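Local coordinates for glucosidase (Croceicoccus marinus, PDB 5Z3K), which is a GH39-family beta-glucosidase from a deep-sea bacterium, probably hydrolysing the O-glycosidic bonds of its sugar substrates, at residues 60-68 / 116-126; 99-109 / 147-155. All blocks are in the same frame, centred on the assembly; numbering follows the deposited sequence.

Contact 1 (60-68 / 116-126). With GOL (glycerol), chain C.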
loop_
_atom_site.group_PDB
_atom_site.type_symbol
_atom_site.label_atom_id
_atom_site.label_comp_id
_atom_site.label_asym_id
_atom_site.label_seq_id
_atom_site.Cartn_x
_atom_site.Cartn_y
_atom_site.Cartn_z
ATOM N N VAL A 60 -4.888 -9.109 -14.051
ATOM C CA VAL A 60 -5.122 -9.096 -15.491
ATOM C C VAL A 60 -6.447 -8.377 -15.726
ATOM O O VAL A 60 -7.460 -9.006 -16.061
ATOM C CB VAL A 60 -5.108 -10.533 -16.056
ATOM C CG1 VAL A 60 -5.384 -10.539 -17.569
ATOM C CG2 VAL A 60 -3.762 -11.197 -15.756
ATOM N N SER A 61 -6.452 -7.052 -15.526
ATOM C CA SER A 61 -7.680 -6.251 -15.465
ATOM C C SER A 61 -7.449 -4.883 -16.082
ATOM O O SER A 61 -7.829 -3.847 -15.527
ATOM C CB SER A 61 -8.171 -6.093 -14.025
ATOM O OG SER A 61 -8.367 -7.364 -13.434
ATOM N N ARG A 62 -6.822 -4.874 -17.254
ATOM C CA ARG A 62 -6.448 -3.647 -17.935
ATOM C C ARG A 62 -7.488 -3.283 -18.986
ATOM O O ARG A 62 -8.102 -4.152 -19.613
ATOM C CB ARG A 62 -5.073 -3.796 -18.593
ATOM C CG ARG A 62 -3.967 -4.155 -17.628
ATOM C CD ARG A 62 -3.643 -3.001 -16.713
ATOM N NE ARG A 62 -2.569 -3.388 -15.806
ATOM C CZ ARG A 62 -1.276 -3.420 -16.125
ATOM N NH1 ARG A 62 -0.861 -3.060 -17.339
ATOM N NH2 ARG A 62 -0.389 -3.801 -15.214
ATOM N N LEU A 63 -7.689 -1.982 -19.167
ATOM C CA LEU A 63 -8.509 -1.474 -20.263
ATOM C C LEU A 63 -7.528 -1.096 -21.369
ATOM O O LEU A 63 -7.068 0.043 -21.448
ATOM C CB LEU A 63 -9.367 -0.290 -19.824
ATOM C CG LEU A 63 -10.175 0.323 -20.978
ATOM C CD1 LEU A 63 -11.015 -0.755 -21.644
ATOM C CD2 LEU A 63 -11.045 1.489 -20.520
ATOM N N ASP A 64 -7.170 -2.073 -22.202
ATOM C CA ASP A 64 -6.172 -1.811 -23.227
ATOM C C ASP A 64 -6.758 -0.898 -24.304
ATOM O O ASP A 64 -7.966 -0.897 -24.561
ATOM C CB ASP A 64 -5.658 -3.116 -23.841
ATOM C CG ASP A 64 -4.230 -2.989 -24.380
ATOM O OD1 ASP A 64 -3.575 -1.959 -24.125
ATOM O OD2 ASP A 64 -3.744 -3.928 -25.048
ATOM N N THR A 65 -5.893 -0.080 -24.894
ATOM C CA THR A 65 -6.312 0.920 -25.864
ATOM C C THR A 65 -6.192 0.429 -27.302
ATOM O O THR A 65 -6.498 1.180 -28.229
ATOM C CB THR A 65 -5.506 2.211 -25.682
ATOM O OG1 THR A 65 -4.114 1.897 -25.575
ATOM C CG2 THR A 65 -5.956 2.938 -24.418
ATOM N N ILE A 66 -5.730 -0.796 -27.507
ATOM C CA ILE A 66 -5.864 -1.496 -28.772
ATOM C C ILE A 66 -6.595 -2.805 -28.482
ATOM O O ILE A 66 -6.842 -3.157 -27.327
ATOM C CB ILE A 66 -4.506 -1.751 -29.449
ATOM C CG1 ILE A 66 -3.635 -2.638 -28.549
ATOM C CG2 ILE A 66 -3.809 -0.425 -29.782
ATOM C CD1 ILE A 66 -2.236 -2.860 -29.063
ATOM N N ASP A 67 -6.944 -3.523 -29.545
ATOM C CA ASP A 67 -7.578 -4.824 -29.370
ATOM C C ASP A 67 -6.601 -5.788 -28.716
ATOM O O ASP A 67 -5.417 -5.823 -29.057
ATOM C CB ASP A 67 -8.052 -5.391 -30.717
ATOM C CG ASP A 67 -9.237 -4.625 -31.306
ATOM O OD1 ASP A 67 -9.609 -3.561 -30.769
ATOM O OD2 ASP A 67 -9.795 -5.093 -32.327
ATOM N N ASN A 68 -7.110 -6.583 -27.775
ATOM C CA ASN A 68 -6.317 -7.480 -26.939
ATOM C C ASN A 68 -7.281 -8.430 -26.240
ATOM O O ASN A 68 -8.215 -7.973 -25.565
ATOM C CB ASN A 68 -5.487 -6.663 -25.935
ATOM C CG ASN A 68 -4.624 -7.523 -25.019
ATOM O OD1 ASN A 68 -4.754 -8.743 -24.963
ATOM N ND2 ASN A 68 -3.745 -6.867 -24.266
ATOM N N ASN A 116 1.565 -2.389 -24.506
ATOM C CA ASN A 116 0.968 -1.261 -25.210
ATOM C C ASN A 116 0.747 -0.102 -24.254
ATOM O O ASN A 116 0.106 -0.274 -23.212
ATOM C CB ASN A 116 -0.372 -1.635 -25.842
ATOM C CG ASN A 116 -1.094 -0.422 -26.375
ATOM O OD1 ASN A 116 -0.532 0.324 -27.159
ATOM N ND2 ASN A 116 -2.322 -0.198 -25.921
ATOM N N LYS A 117 1.250 1.083 -24.622
ATOM C CA LYS A 117 1.013 2.285 -23.830
ATOM C C LYS A 117 0.396 3.410 -24.651
ATOM O O LYS A 117 0.458 4.581 -24.244
ATOM C CB LYS A 117 2.295 2.771 -23.150
ATOM C CG LYS A 117 3.493 2.893 -24.048
ATOM C CD LYS A 117 4.365 1.654 -23.923
ATOM C CE LYS A 117 5.741 1.878 -24.521
ATOM N NZ LYS A 117 6.460 0.572 -24.569
ATOM N N GLN A 118 -0.230 3.081 -25.779
ATOM C CA GLN A 118 -0.778 4.120 -26.641
ATOM C C GLN A 118 -1.983 4.786 -25.980
ATOM O O GLN A 118 -2.713 4.151 -25.214
ATOM C CB GLN A 118 -1.192 3.533 -27.991
ATOM C CG GLN A 118 -0.041 2.981 -28.809
ATOM C CD GLN A 118 -0.515 2.357 -30.103
ATOM O OE1 GLN A 118 -1.509 2.791 -30.684
ATOM N NE2 GLN A 118 0.184 1.324 -30.556
ATOM N N PRO A 119 -2.221 6.065 -26.264
ATOM C CA PRO A 119 -3.448 6.712 -25.785
ATOM C C PRO A 119 -4.674 6.183 -26.520
ATOM O O PRO A 119 -4.581 5.440 -27.502
ATOM C CB PRO A 119 -3.204 8.195 -26.086
ATOM C CG PRO A 119 -2.268 8.171 -27.281
ATOM C CD PRO A 119 -1.403 6.963 -27.108
ATOM N N ALA A 120 -5.844 6.586 -26.028
ATOM C CA ALA A 120 -7.099 6.193 -26.658
ATOM C C ALA A 120 -7.235 6.821 -28.044
ATOM O O ALA A 120 -6.958 8.007 -28.232
ATOM C CB ALA A 120 -8.285 6.610 -25.792
ATOM N N ARG A 121 -7.673 6.002 -29.007
ATOM C CA ARG A 121 -7.975 6.420 -30.375
ATOM C C ARG A 121 -9.294 7.176 -30.470
ATOM O O ARG A 121 -9.410 8.137 -31.239
ATOM C CB ARG A 121 -8.050 5.186 -31.277
ATOM C CG ARG A 121 -6.915 4.988 -32.255
ATOM C CD ARG A 121 -7.435 4.252 -33.498
ATOM N NE ARG A 121 -8.043 2.953 -33.180
ATOM C CZ ARG A 121 -9.345 2.687 -33.288
ATOM N NH1 ARG A 121 -10.176 3.626 -33.695
ATOM N NH2 ARG A 121 -9.821 1.484 -32.984
ATOM N N ASP A 122 -10.303 6.725 -29.732
ATOM C CA ASP A 122 -11.670 7.225 -29.839
ATOM C C ASP A 122 -12.103 7.577 -28.422
ATOM O O ASP A 122 -12.563 6.706 -27.675
ATOM C CB ASP A 122 -12.587 6.181 -30.483
ATOM C CG ASP A 122 -14.046 6.626 -30.568
ATOM O OD1 ASP A 122 -14.433 7.605 -29.901
ATOM O OD2 ASP A 122 -14.819 5.983 -31.316
ATOM N N LEU A 123 -11.982 8.858 -28.072
ATOM C CA LEU A 123 -12.163 9.259 -26.680
ATOM C C LEU A 123 -13.616 9.111 -26.247
ATOM O O LEU A 123 -13.894 8.725 -25.104
ATOM C CB LEU A 123 -11.676 10.699 -26.489
ATOM C CG LEU A 123 -11.442 11.190 -25.059
ATOM C CD1 LEU A 123 -10.345 10.381 -24.390
ATOM C CD2 LEU A 123 -11.119 12.691 -25.033
ATOM N N ALA A 124 -14.556 9.394 -27.151
ATOM C CA ALA A 124 -15.968 9.251 -26.817
ATOM C C ALA A 124 -16.319 7.800 -26.496
ATOM O O ALA A 124 -17.025 7.533 -25.515
ATOM C CB ALA A 124 -16.833 9.780 -27.965
ATOM N N LYS A 125 -15.820 6.846 -27.293
ATOM C CA LYS A 125 -16.099 5.440 -27.007
ATOM C C LYS A 125 -15.337 4.965 -25.773
ATOM O O LYS A 125 -15.870 4.189 -24.970
ATOM C CB LYS A 125 -15.763 4.567 -28.220
ATOM C CG LYS A 125 -16.305 3.122 -28.129
ATOM C CD LYS A 125 -16.062 2.346 -29.409
ATOM C CE LYS A 125 -16.964 1.125 -29.478
ATOM N NZ LYS A 125 -16.921 0.441 -30.811
ATOM N N TYR A 126 -14.087 5.411 -25.610
ATOM C CA TYR A 126 -13.345 5.114 -24.387
ATOM C C TYR A 126 -14.156 5.505 -23.151
ATOM O O TYR A 126 -14.295 4.725 -22.200
ATOM C CB TYR A 126 -11.998 5.848 -24.430
ATOM C CG TYR A 126 -11.056 5.533 -23.284
ATOM C CD1 TYR A 126 -10.266 4.381 -23.299
ATOM C CD2 TYR A 126 -10.946 6.391 -22.200
ATOM C CE1 TYR A 126 -9.387 4.097 -22.242
ATOM C CE2 TYR A 126 -10.074 6.116 -21.146
ATOM C CZ TYR A 126 -9.301 4.967 -21.180
ATOM O OH TYR A 126 -8.442 4.684 -20.135
HETATM C C1 GOL C . -9.065 2.927 -27.516
HETATM O O1 GOL C . -8.079 3.415 -28.391
HETATM C C2 GOL C . -10.417 3.552 -27.962
HETATM O O2 GOL C . -10.399 4.946 -27.879
HETATM C C3 GOL C . -10.632 3.055 -29.429
HETATM O O3 GOL C . -12.019 2.906 -29.605
HETATM O O HOH W 1 -6.924 2.600 -20.228
#
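Thr65 and Asn116 meet at the dense centre of this contact, where OG1 of Thr65 works in both directions. Thr65 OG1 donates to Gln118 O at 2.7 Å, coming from above the carbonyl plane, and accepts from ND2 of Asn116 on a clearly bent N-H (141°). The threonine hydroxyl sits between its own backbone N and carbonyl carbon (chi1 47°), which leaves CG2 beside the backbone N and directed at Ala120 and the Tyr126 ring. The second N-H of the Asn116 amide runs almost straight (177°) to OD1 of Asp64, 2.8 Å from ND2; this bond lies in the plane of the Asn116 amide but meets Asp64 OD1 from above the carboxylate plane, the two planes being strongly inclined to each other. Both amide hydrogens are thus used, while OD1 of Asn116 accepts from the backbone N of Gln118 in an Asx turn, so the amide is fixed against flipping. The other oxygen, Asp64 OD2, accepts from Asn68 ND2, again from above the carboxylate plane. Beside this polar cluster, CD2 of Leu63 lies 3.5 Å from CE1 of Tyr126, and a water joins the phenol OH to the carbonyl O of Leu63.

The outer side is looser. Ile66 CD1 approaches CG of Asn116 no closer than 3.8 Å, and CG2 only brushes OE1 of the exposed Gln118. Near Arg121 a glycerol, probably from the crystallisation liquor, bridges the segments: its O1 donates to Thr65 O and accepts from Arg121 N at 2.7 Å, while O2 bonds to both N and O of Asp122. Asp122 is also the N-cap of helix 123-138, its OD1 accepting from Lys125 N; the arrangement is that of two beta-alpha loops of a TIM barrel joined beside a capped helix start.

Contact 2 (99-109 / 147-155)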
loop_
_atom_site.group_PDB
_atom_site.type_symbol
_atom_site.label_atom_id
_atom_site.label_comp_id
_atom_site.label_asym_id
_atom_site.label_seq_id
_atom_site.Cartn_x
_atom_site.Cartn_y
_atom_site.Cartn_z
ATOM N N ARG A 99 -13.604 -8.531 -2.007
ATOM C CA ARG A 99 -14.745 -8.168 -1.173
ATOM C C ARG A 99 -15.022 -9.223 -0.103
ATOM O O ARG A 99 -15.518 -8.882 0.977
ATOM C CB ARG A 99 -15.992 -7.932 -2.035
ATOM C CG ARG A 99 -15.866 -6.789 -3.061
ATOM C CD ARG A 99 -15.664 -5.408 -2.389
ATOM N NE ARG A 99 -16.837 -5.010 -1.615
ATOM C CZ ARG A 99 -16.810 -4.161 -0.592
ATOM N NH1 ARG A 99 -15.663 -3.627 -0.193
ATOM N NH2 ARG A 99 -17.929 -3.854 0.047
ATOM N N SER A 100 -14.696 -10.497 -0.367
ATOM C CA SER A 100 -14.993 -11.548 0.595
ATOM C C SER A 100 -14.149 -11.441 1.863
ATOM O O SER A 100 -14.537 -11.998 2.890
ATOM C CB SER A 100 -14.804 -12.924 -0.053
ATOM O OG SER A 100 -13.437 -13.277 -0.099
ATOM N N ILE A 101 -13.011 -10.744 1.818
ATOM C CA ILE A 101 -12.219 -10.491 3.016
ATOM C C ILE A 101 -12.458 -9.087 3.566
ATOM O O ILE A 101 -11.746 -8.654 4.476
ATOM C CB ILE A 101 -10.720 -10.733 2.761
ATOM C CG1 ILE A 101 -10.150 -9.694 1.781
ATOM C CG2 ILE A 101 -10.474 -12.174 2.280
ATOM C CD1 ILE A 101 -8.651 -9.598 1.810
ATOM N N GLY A 102 -13.453 -8.371 3.040
ATOM C CA GLY A 102 -13.837 -7.091 3.603
ATOM C C GLY A 102 -13.003 -5.920 3.142
ATOM O O GLY A 102 -13.076 -4.841 3.742
ATOM N N ALA A 103 -12.231 -6.083 2.079
ATOM C CA ALA A 103 -11.386 -5.002 1.597
ATOM C C ALA A 103 -12.073 -4.189 0.498
ATOM O O ALA A 103 -12.884 -4.702 -0.283
ATOM C CB ALA A 103 -10.059 -5.557 1.090
ATOM N N ASN A 104 -11.754 -2.901 0.461
ATOM C CA ASN A 104 -12.173 -2.049 -0.643
ATOM C C ASN A 104 -11.202 -2.183 -1.815
ATOM O O ASN A 104 -10.142 -2.801 -1.716
ATOM C CB ASN A 104 -12.272 -0.597 -0.184
ATOM C CG ASN A 104 -13.542 -0.329 0.592
ATOM O OD1 ASN A 104 -14.550 0.084 0.031
ATOM N ND2 ASN A 104 -13.499 -0.571 1.883
ATOM N N ILE A 105 -11.565 -1.587 -2.946
ATOM C CA ILE A 105 -10.791 -1.753 -4.169
ATOM C C ILE A 105 -10.405 -0.388 -4.719
ATOM O O ILE A 105 -11.224 0.542 -4.736
ATOM C CB ILE A 105 -11.561 -2.593 -5.209
ATOM C CG1 ILE A 105 -11.748 -4.013 -4.661
ATOM C CG2 ILE A 105 -10.801 -2.660 -6.524
ATOM C CD1 ILE A 105 -12.757 -4.864 -5.421
ATOM N N LEU A 106 -9.139 -0.261 -5.116
ATOM C CA LEU A 106 -8.628 0.868 -5.888
ATOM C C LEU A 106 -8.428 0.331 -7.297
ATOM O O LEU A 106 -7.498 -0.448 -7.550
ATOM C CB LEU A 106 -7.333 1.397 -5.287
ATOM C CG LEU A 106 -6.551 2.423 -6.102
ATOM C CD1 LEU A 106 -7.366 3.697 -6.145
ATOM C CD2 LEU A 106 -5.187 2.671 -5.467
ATOM N N PHE A 107 -9.342 0.679 -8.198
ATOM C CA PHE A 107 -9.345 0.100 -9.532
ATOM C C PHE A 107 -8.547 1.007 -10.458
ATOM O O PHE A 107 -8.965 2.134 -10.744
ATOM C CB PHE A 107 -10.770 -0.099 -10.039
ATOM C CG PHE A 107 -10.860 -1.039 -11.200
ATOM C CD1 PHE A 107 -10.396 -0.656 -12.456
ATOM C CD2 PHE A 107 -11.370 -2.317 -11.033
ATOM C CE1 PHE A 107 -10.455 -1.524 -13.521
ATOM C CE2 PHE A 107 -11.435 -3.190 -12.097
ATOM C CZ PHE A 107 -10.976 -2.793 -13.345
ATOM N N THR A 108 -7.411 0.512 -10.941
ATOM C CA THR A 108 -6.548 1.302 -11.807
ATOM C C THR A 108 -6.987 1.109 -13.257
ATOM O O THR A 108 -6.981 -0.014 -13.774
ATOM C CB THR A 108 -5.076 0.928 -11.637
ATOM O OG1 THR A 108 -4.694 1.078 -10.259
ATOM C CG2 THR A 108 -4.186 1.845 -12.483
ATOM N N ILE A 109 -7.358 2.210 -13.895
ATOM C CA ILE A 109 -7.682 2.260 -15.321
ATOM C C ILE A 109 -6.383 2.487 -16.092
ATOM O O ILE A 109 -5.819 3.585 -16.059
ATOM C CB ILE A 109 -8.696 3.378 -15.609
ATOM C CG1 ILE A 109 -9.975 3.154 -14.784
ATOM C CG2 ILE A 109 -8.997 3.482 -17.117
ATOM C CD1 ILE A 109 -10.916 4.331 -14.743
ATOM N N ASN A 147 -21.666 -1.714 -5.433
ATOM C CA ASN A 147 -20.791 -0.954 -4.535
ATOM C C ASN A 147 -19.489 -1.689 -4.219
ATOM O O ASN A 147 -19.001 -1.653 -3.092
ATOM C CB ASN A 147 -21.530 -0.599 -3.249
ATOM C CG ASN A 147 -22.613 0.390 -3.499
ATOM O OD1 ASN A 147 -22.478 1.205 -4.401
ATOM N ND2 ASN A 147 -23.695 0.331 -2.732
ATOM N N ALA A 148 -18.897 -2.326 -5.222
ATOM C CA ALA A 148 -17.707 -3.123 -4.956
ATOM C C ALA A 148 -16.413 -2.328 -5.054
ATOM O O ALA A 148 -15.408 -2.738 -4.464
ATOM C CB ALA A 148 -17.642 -4.322 -5.909
ATOM N N VAL A 149 -16.408 -1.206 -5.769
ATOM C CA VAL A 149 -15.189 -0.444 -6.034
ATOM C C VAL A 149 -15.435 0.997 -5.624
ATOM O O VAL A 149 -16.190 1.718 -6.293
ATOM C CB VAL A 149 -14.772 -0.529 -7.512
ATOM C CG1 VAL A 149 -13.511 0.276 -7.756
ATOM C CG2 VAL A 149 -14.564 -1.968 -7.900
ATOM N N SER A 150 -14.766 1.437 -4.554
ATOM C CA SER A 150 -14.966 2.780 -4.031
ATOM C C SER A 150 -14.025 3.813 -4.635
ATOM O O SER A 150 -14.335 5.009 -4.600
ATOM C CB SER A 150 -14.787 2.780 -2.509
ATOM O OG SER A 150 -13.455 2.429 -2.171
ATOM N N HIS A 151 -12.892 3.384 -5.179
ATOM C CA HIS A 151 -11.853 4.278 -5.655
ATOM C C HIS A 151 -11.464 3.894 -7.072
ATOM O O HIS A 151 -11.234 2.715 -7.356
ATOM C CB HIS A 151 -10.633 4.208 -4.738
ATOM C CG HIS A 151 -10.809 4.929 -3.442
ATOM N ND1 HIS A 151 -11.691 4.503 -2.469
ATOM C CD2 HIS A 151 -10.226 6.052 -2.957
ATOM C CE1 HIS A 151 -11.639 5.332 -1.440
ATOM N NE2 HIS A 151 -10.756 6.278 -1.710
ATOM N N TRP A 152 -11.384 4.888 -7.954
ATOM C CA TRP A 152 -11.049 4.680 -9.357
ATOM C C TRP A 152 -9.841 5.539 -9.700
ATOM O O TRP A 152 -9.897 6.775 -9.607
ATOM C CB TRP A 152 -12.255 4.993 -10.251
ATOM C CG TRP A 152 -13.379 4.022 -10.024
ATOM C CD1 TRP A 152 -14.335 4.082 -9.050
ATOM C CD2 TRP A 152 -13.632 2.817 -10.754
ATOM N NE1 TRP A 152 -15.184 3.002 -9.148
ATOM C CE2 TRP A 152 -14.770 2.211 -10.185
ATOM C CE3 TRP A 152 -13.013 2.198 -11.845
ATOM C CZ2 TRP A 152 -15.306 1.018 -10.670
ATOM C CZ3 TRP A 152 -13.550 1.008 -12.325
ATOM C CH2 TRP A 152 -14.683 0.432 -11.733
ATOM N N GLU A 153 -8.748 4.883 -10.070
ATOM C CA GLU A 153 -7.494 5.552 -10.371
ATOM C C GLU A 153 -7.262 5.544 -11.871
ATOM O O GLU A 153 -7.355 4.492 -12.516
ATOM C CB GLU A 153 -6.314 4.870 -9.666
ATOM C CG GLU A 153 -4.947 5.552 -9.912
ATOM C CD GLU A 153 -3.800 4.820 -9.231
ATOM O OE1 GLU A 153 -2.835 5.481 -8.774
ATOM O OE2 GLU A 153 -3.872 3.575 -9.144
ATOM N N PHE A 154 -6.922 6.699 -12.418
ATOM C CA PHE A 154 -6.481 6.781 -13.804
ATOM C C PHE A 154 -4.984 7.037 -13.852
ATOM O O PHE A 154 -4.514 8.084 -13.396
ATOM C CB PHE A 154 -7.205 7.874 -14.590
ATOM C CG PHE A 154 -6.764 7.929 -16.033
ATOM C CD1 PHE A 154 -7.350 7.103 -16.979
ATOM C CD2 PHE A 154 -5.723 8.759 -16.426
ATOM C CE1 PHE A 154 -6.923 7.117 -18.310
ATOM C CE2 PHE A 154 -5.290 8.787 -17.750
ATOM C CZ PHE A 154 -5.887 7.952 -18.687
ATOM N N GLY A 155 -4.245 6.105 -14.442
ATOM C CA GLY A 155 -2.830 6.313 -14.678
ATOM C C GLY A 155 -1.913 5.343 -13.958
ATOM O O GLY A 155 -2.261 4.792 -12.908
HETATM O O HOH W 2 -19.559 -4.944 -2.728
HETATM O O HOH W 3 -14.294 -0.863 -2.852
HETATM O O HOH W 4 -16.899 0.158 -1.359
#
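Phe107 and Trp152 cross obliquely, their six-membered rings inclined by 31° with centroids 4.9 Å apart. Phe107 CB rests over one face of the indole, 4.0 Å from the centroid of its six-membered ring and 24° off the normal, a CH-pi contact; CG1 of Val149 lies over the indole too and touches Phe107 CB. The side chain of Phe107 reaches this place with CG anti to the backbone N (chi1 -163°). Ile109 CD1 meets the indole obliquely, while its CG2 packs at 4.0 Å on CD1 of Phe154, the two side chains nearly at right angles.

Strands 104-109 and 151-154 are parallel neighbours in the eight-stranded TIM barrel. Phe107 N donates to His151 O, Glu153 N to Phe107 O, and Ile109 N to Glu153 O at 2.7 Å.

Thr108 and Glu153 project together from the other face of the sheet, side by side. OG1 of Thr108 donates to OE2 of Glu153 at 2.9 Å on the anti side of the carboxylate, which Arg55 also grips through OE2 and Ser225 and Ser263 through OE1.

At the opposite end, Arg99 folds back so that CD lies 3.4 Å from Ala148 O, one guanidinium face lies under Asn147 O, and NH1 donates to Ala103 O. With an alanine here, Ala103 O would probably be left without this donor and Ala148 less covered. Water links Ile105 N with Ser150 N.

In the fold
From the N terminus the chain passes strand 53-55 and enters the loop holding 60-68, the first half of contact 1. It then runs through helix 89-100 into strand 104-109, the first half of contact 2, before 116-126 returns to 60-68 and closes contact 1. Helix 123-138 leads on to strand 151-154, where 147-155 closes contact 2. The segments alternate, so the two closures cross. Contact 2 joins adjacent barrel strands; contact 1, its centre about 20 Å from that of contact 2, joins the loops following strands 53-55 and 104-109. Tyr126 belongs to both neighbourhoods: its OH packs 3.3 Å from Ile109 CG2 and 3.4 Å from Phe154 CE1.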